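Local coordinates for cobalamin biosynthesis protein (cbiD) (Archaeoglobus fulgidus, PDB 1SR8) that probably methylates C-1 of cobalt-precorrin-5B with S-adenosyl-L-methionine, yielding cobalt-precorrin-6A on the anaerobic route to adenosylcobalamin, at residues Leu2-Pro5 and Arg10-Glu13; Leu32-Tyr37 and Lys201-Met206. One frame throughout, in Å; residues are numbered along the deposited sequence.

Interaction 1 (Leu2-Pro5 and Arg10-Glu13); sequences LIDP and RYPE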
loop_
_atom_site.group_PDB
_atom_site.type_symbol
_atom_site.label_atom_id
_atom_site.label_comp_id
_atom_site.label_asym_id
_atom_site.label_seq_id
_atom_site.Cartn_x
_atom_site.Cartn_y
_atom_site.Cartn_z
ATOM N N LEU A 2 -9.192 -14.522 -14.123
ATOM C CA LEU A 2 -8.217 -14.119 -13.116
ATOM C C LEU A 2 -8.411 -12.644 -12.742
ATOM O O LEU A 2 -8.198 -11.751 -13.558
ATOM C CB LEU A 2 -6.802 -14.359 -13.661
ATOM C CG LEU A 2 -5.604 -14.245 -12.721
ATOM C CD1 LEU A 2 -5.802 -15.141 -11.516
ATOM C CD2 LEU A 2 -4.352 -14.632 -13.474
ATOM N N ILE A 3 -8.820 -12.404 -11.501
ATOM C CA ILE A 3 -9.068 -11.055 -11.001
ATOM C C ILE A 3 -8.012 -10.627 -9.980
ATOM O O ILE A 3 -7.648 -11.403 -9.092
ATOM C CB ILE A 3 -10.469 -10.971 -10.312
ATOM C CG1 ILE A 3 -11.584 -10.915 -11.360
ATOM C CG2 ILE A 3 -10.556 -9.734 -9.415
ATOM C CD1 ILE A 3 -11.646 -12.095 -12.262
ATOM N N ASP A 4 -7.519 -9.396 -10.102
ATOM C CA ASP A 4 -6.544 -8.899 -9.140
ATOM C C ASP A 4 -7.256 -8.867 -7.792
ATOM O O ASP A 4 -8.341 -8.302 -7.686
ATOM C CB ASP A 4 -6.102 -7.495 -9.497
ATOM C CG ASP A 4 -5.025 -6.995 -8.578
ATOM O OD1 ASP A 4 -3.861 -7.414 -8.754
ATOM O OD2 ASP A 4 -5.347 -6.203 -7.669
ATOM N N PRO A 5 -6.661 -9.468 -6.744
ATOM C CA PRO A 5 -7.310 -9.474 -5.427
ATOM C C PRO A 5 -7.456 -8.128 -4.724
ATOM O O PRO A 5 -8.234 -8.005 -3.785
ATOM C CB PRO A 5 -6.458 -10.459 -4.631
ATOM C CG PRO A 5 -5.115 -10.277 -5.210
ATOM C CD PRO A 5 -5.385 -10.200 -6.694
ATOM N N ARG A 10 -9.782 -7.515 -14.189
ATOM C CA ARG A 10 -9.466 -8.806 -14.772
ATOM C C ARG A 10 -8.224 -8.703 -15.638
ATOM O O ARG A 10 -7.938 -7.654 -16.216
ATOM C CB ARG A 10 -10.630 -9.297 -15.622
ATOM C CG ARG A 10 -10.275 -10.464 -16.500
ATOM C CD ARG A 10 -11.392 -10.819 -17.454
ATOM N NE ARG A 10 -11.109 -12.090 -18.103
ATOM C CZ ARG A 10 -12.015 -12.825 -18.735
ATOM N NH1 ARG A 10 -13.275 -12.415 -18.815
ATOM N NH2 ARG A 10 -11.667 -13.988 -19.271
ATOM N N TYR A 11 -7.481 -9.799 -15.713
ATOM C CA TYR A 11 -6.279 -9.840 -16.527
ATOM C C TYR A 11 -6.618 -10.488 -17.863
ATOM O O TYR A 11 -7.337 -11.490 -17.910
ATOM C CB TYR A 11 -5.172 -10.642 -15.831
ATOM C CG TYR A 11 -4.519 -9.917 -14.670
ATOM C CD1 TYR A 11 -4.906 -10.165 -13.353
ATOM C CD2 TYR A 11 -3.514 -8.974 -14.893
ATOM C CE1 TYR A 11 -4.306 -9.496 -12.289
ATOM C CE2 TYR A 11 -2.910 -8.299 -13.839
ATOM C CZ TYR A 11 -3.309 -8.562 -12.541
ATOM O OH TYR A 11 -2.712 -7.881 -11.500
ATOM N N PRO A 12 -6.125 -9.907 -18.972
ATOM C CA PRO A 12 -6.387 -10.457 -20.305
ATOM C C PRO A 12 -6.000 -11.934 -20.309
ATOM O O PRO A 12 -4.861 -12.276 -19.991
ATOM C CB PRO A 12 -5.480 -9.618 -21.199
ATOM C CG PRO A 12 -5.485 -8.295 -20.511
ATOM C CD PRO A 12 -5.315 -8.681 -19.063
ATOM N N GLU A 13 -6.934 -12.811 -20.658
ATOM C CA GLU A 13 -6.637 -14.239 -20.658
ATOM C C GLU A 13 -5.425 -14.617 -21.504
ATOM O O GLU A 13 -4.787 -15.634 -21.263
ATOM C CB GLU A 13 -7.841 -15.045 -21.133
ATOM C CG GLU A 13 -7.607 -16.538 -21.012
ATOM C CD GLU A 13 -8.681 -17.361 -21.682
ATOM O OE1 GLU A 13 -8.847 -17.228 -22.919
ATOM O OE2 GLU A 13 -9.351 -18.142 -20.967
HETATM O O HOH W 1 -8.663 -13.555 -16.748
#
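Tyr-11 grips Leu-2 through its backbone and Asp-4 through its hydroxyl, so one residue bonds to the other segment at both ends. Its N-H bonds to Leu-2 O (Tyr-11 N to Leu-2 O 3.0 Å), while the CA of Arg-10 adds a C-H contact to the same oxygen. Beside this bond the backbones of Ile-3 and Arg-10 form a single beta bridge, their CA atoms 4.4 Å apart.

From there the tyrosine can be followed outward. Its CB lies 3.9 Å from Leu-2 O. With CG beside the backbone N (chi1 -74°), the ring runs along the other segment: CD1 meets Leu-2 CG at 4.2 Å, CE1 reaches Asp-4 CB at 3.9 Å, and OH donates to Asp-4 OD1 at 3.0 Å. Asp-4 OD1 is met on the anti side, but 30° out of the carboxylate plane, which itself stands 62° from the ring. Replacing Tyr-11 with a phenylalanine would probably leave Asp-4 OD1 without this donor and the ring less firmly fixed at its far end.

Asp-4 is held further by Arg-40, a salt-bridge partner of OD1, and by the N-H groups of Ile-6 and Glu-7 at OD2. A water joins Leu-2 N, Arg-10 NE and Tyr-11 O.

The doubled-back N-terminal loop lies against helix 21-26, where Val-25 touches Leu-2 and Tyr-11, and against Ile-31 and Leu-32 of strand 30-33.

Interaction 2 (Leu32-Tyr37 and Lys201-Met206); sequences LTEDGY and KLKIAM
Glu-34, in the turn between strands 30-33 and 36-42, meets Lys-203 of helix 195-204 in a salt bridge, the one close contact between the two segments.

Taken in order, the helical segment starts with Lys-201, which faces a different part of the fold: its NZ forms salt bridges with Glu-7 and Glu-191 and bonds to the carbonyl of Val-234. Two residues on, Lys-203 directs its CB toward the turn. Its CG lies anti to the carbonyl carbon (chi1 -64°) and the chain is extended beyond it, as is that of Glu-34; the CA atoms of Glu-34 and Lys-203 are 8.8 Å apart. Lys-203 CD passes 3.7 Å from Glu-34 OE2. Beyond it Lys-203 NZ donates to Glu-34 OE1 at 2.6 Å. The two side chains meet at about a right angle, and the ammonium approaches from above the carboxylate, 48° out of its plane. Ile-204 turns its side chain to Tyr-9 and Phe-233. Ala-205 N closes a helical turn on Lys-201 O at 2.9 Å, whereas the bond from Met-206 N to Lys-203 O is weak.

Across the contact, the beta hairpin that presents Glu-34 is tied by Thr-33 N to Gly-36 O at 2.9 Å. Gly-36 has backbone angles at which a CB would collide with the carbonyl oxygen of Asp-35, so glycine suits the turn.

Opposite charges at the ends of two long chains near the surface imply an electrostatic link that solvent probably screens, joining turn and helix with little apolar burial.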
loop_
_atom_site.group_PDB
_atom_site.type_symbol
_atom_site.label_atom_id
_atom_site.label_comp_id
_atom_site.label_asym_id
_atom_site.label_seq_id
_atom_site.Cartn_x
_atom_site.Cartn_y
_atom_site.Cartn_z
ATOM N N LEU A 32 0.343 -9.120 -13.207
ATOM C CA LEU A 32 0.680 -9.743 -14.473
ATOM C C LEU A 32 0.636 -8.713 -15.594
ATOM O O LEU A 32 -0.266 -7.879 -15.644
ATOM C CB LEU A 32 -0.310 -10.876 -14.738
ATOM C CG LEU A 32 -0.377 -11.569 -16.092
ATOM C CD1 LEU A 32 0.935 -12.265 -16.407
ATOM C CD2 LEU A 32 -1.514 -12.571 -16.048
ATOM N N THR A 33 1.633 -8.754 -16.473
ATOM C CA THR A 33 1.677 -7.842 -17.610
ATOM C C THR A 33 1.650 -8.639 -18.912
ATOM O O THR A 33 1.627 -9.878 -18.910
ATOM C CB THR A 33 2.943 -6.954 -17.618
ATOM O OG1 THR A 33 4.084 -7.740 -17.982
ATOM C CG2 THR A 33 3.167 -6.340 -16.252
ATOM N N GLU A 34 1.651 -7.907 -20.019
ATOM C CA GLU A 34 1.621 -8.491 -21.355
ATOM C C GLU A 34 2.790 -9.470 -21.533
ATOM O O GLU A 34 2.636 -10.545 -22.116
ATOM C CB GLU A 34 1.701 -7.362 -22.389
ATOM C CG GLU A 34 1.027 -7.648 -23.715
ATOM C CD GLU A 34 0.827 -6.386 -24.540
ATOM O OE1 GLU A 34 1.822 -5.680 -24.802
ATOM O OE2 GLU A 34 -0.325 -6.097 -24.927
ATOM N N ASP A 35 3.952 -9.092 -21.004
ATOM C CA ASP A 35 5.146 -9.923 -21.104
ATOM C C ASP A 35 5.912 -10.023 -19.781
ATOM O O ASP A 35 7.014 -9.487 -19.650
ATOM C CB ASP A 35 6.073 -9.374 -22.205
ATOM C CG ASP A 35 6.513 -7.937 -21.944
ATOM O OD1 ASP A 35 7.172 -7.348 -22.829
ATOM O OD2 ASP A 35 6.206 -7.397 -20.858
ATOM N N GLY A 36 5.330 -10.711 -18.805
ATOM C CA GLY A 36 5.998 -10.858 -17.522
ATOM C C GLY A 36 5.154 -10.456 -16.332
ATOM O O GLY A 36 3.926 -10.480 -16.402
ATOM N N TYR A 37 5.820 -10.082 -15.242
ATOM C CA TYR A 37 5.151 -9.673 -14.006
ATOM C C TYR A 37 5.763 -8.395 -13.430
ATOM O O TYR A 37 6.921 -8.075 -13.693
ATOM C CB TYR A 37 5.284 -10.770 -12.937
ATOM C CG TYR A 37 4.581 -12.077 -13.249
ATOM C CD1 TYR A 37 3.217 -12.243 -12.983
ATOM C CD2 TYR A 37 5.276 -13.149 -13.822
ATOM C CE1 TYR A 37 2.556 -13.450 -13.283
ATOM C CE2 TYR A 37 4.624 -14.363 -14.129
ATOM C CZ TYR A 37 3.267 -14.504 -13.858
ATOM O OH TYR A 37 2.622 -15.685 -14.168
ATOM N N LYS A 201 -1.651 -1.028 -16.850
ATOM C CA LYS A 201 -2.972 -0.786 -16.292
ATOM C C LYS A 201 -3.921 -0.147 -17.304
ATOM O O LYS A 201 -5.127 -0.355 -17.232
ATOM C CB LYS A 201 -2.877 0.069 -15.026
ATOM C CG LYS A 201 -4.147 0.005 -14.183
ATOM C CD LYS A 201 -4.014 0.710 -12.843
ATOM C CE LYS A 201 -3.071 -0.012 -11.891
ATOM N NZ LYS A 201 -3.047 0.658 -10.555
ATOM N N LEU A 202 -3.381 0.624 -18.244
ATOM C CA LEU A 202 -4.218 1.248 -19.268
ATOM C C LEU A 202 -4.769 0.144 -20.166
ATOM O O LEU A 202 -5.945 0.149 -20.516
ATOM C CB LEU A 202 -3.412 2.248 -20.105
ATOM C CG LEU A 202 -4.085 2.770 -21.383
ATOM C CD1 LEU A 202 -5.438 3.393 -21.058
ATOM C CD2 LEU A 202 -3.179 3.788 -22.044
ATOM N N LYS A 203 -3.908 -0.805 -20.526
ATOM C CA LYS A 203 -4.306 -1.928 -21.363
ATOM C C LYS A 203 -5.332 -2.786 -20.644
ATOM O O LYS A 203 -6.264 -3.298 -21.263
ATOM C CB LYS A 203 -3.092 -2.782 -21.723
ATOM C CG LYS A 203 -2.062 -2.060 -22.568
ATOM C CD LYS A 203 -0.926 -2.998 -22.928
ATOM C CE LYS A 203 0.124 -2.306 -23.789
ATOM N NZ LYS A 203 1.246 -3.236 -24.109
ATOM N N ILE A 204 -5.156 -2.953 -19.338
ATOM C CA ILE A 204 -6.095 -3.736 -18.549
ATOM C C ILE A 204 -7.449 -3.032 -18.554
ATOM O O ILE A 204 -8.498 -3.674 -18.616
ATOM C CB ILE A 204 -5.623 -3.882 -17.086
ATOM C CG1 ILE A 204 -4.329 -4.704 -17.045
ATOM C CG2 ILE A 204 -6.712 -4.539 -16.245
ATOM C CD1 ILE A 204 -3.734 -4.887 -15.652
ATOM N N ALA A 205 -7.407 -1.703 -18.500
ATOM C CA ALA A 205 -8.613 -0.883 -18.481
ATOM C C ALA A 205 -9.294 -0.833 -19.842
ATOM O O ALA A 205 -10.397 -0.310 -19.966
ATOM C CB ALA A 205 -8.275 0.525 -18.019
ATOM N N MET A 206 -8.635 -1.373 -20.859
ATOM C CA MET A 206 -9.196 -1.386 -22.205
ATOM C C MET A 206 -10.238 -2.491 -22.337
ATOM O O MET A 206 -10.965 -2.548 -23.321
ATOM C CB MET A 206 -8.093 -1.603 -23.242
ATOM C CG MET A 206 -7.022 -0.536 -23.234
ATOM S SD MET A 206 -7.352 0.852 -24.307
ATOM C CE MET A 206 -5.775 1.047 -24.946
#

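The two contacts come in series along the chain: the 2-5/10-13 pair closes within the first residues, and 32-37 then pairs with a segment more than 160 residues later. Their centres are only 10 Å apart, on the same side of the molecule. They also touch directly, Tyr-11 CE2 lying 3.2 Å from Leu-32 O and Arg-10 O 3.3 Å from Ile-204 CG2. The N-terminal loop that contains interaction 1 thus packs on both elements joined by interaction 2, the hairpin 30-33/36-42 and helix 195-204. The hairpin also shares a three-stranded antiparallel sheet with strand 189-190, so the N-terminal region is joined to the later part of the chain by both sheet and helix contacts.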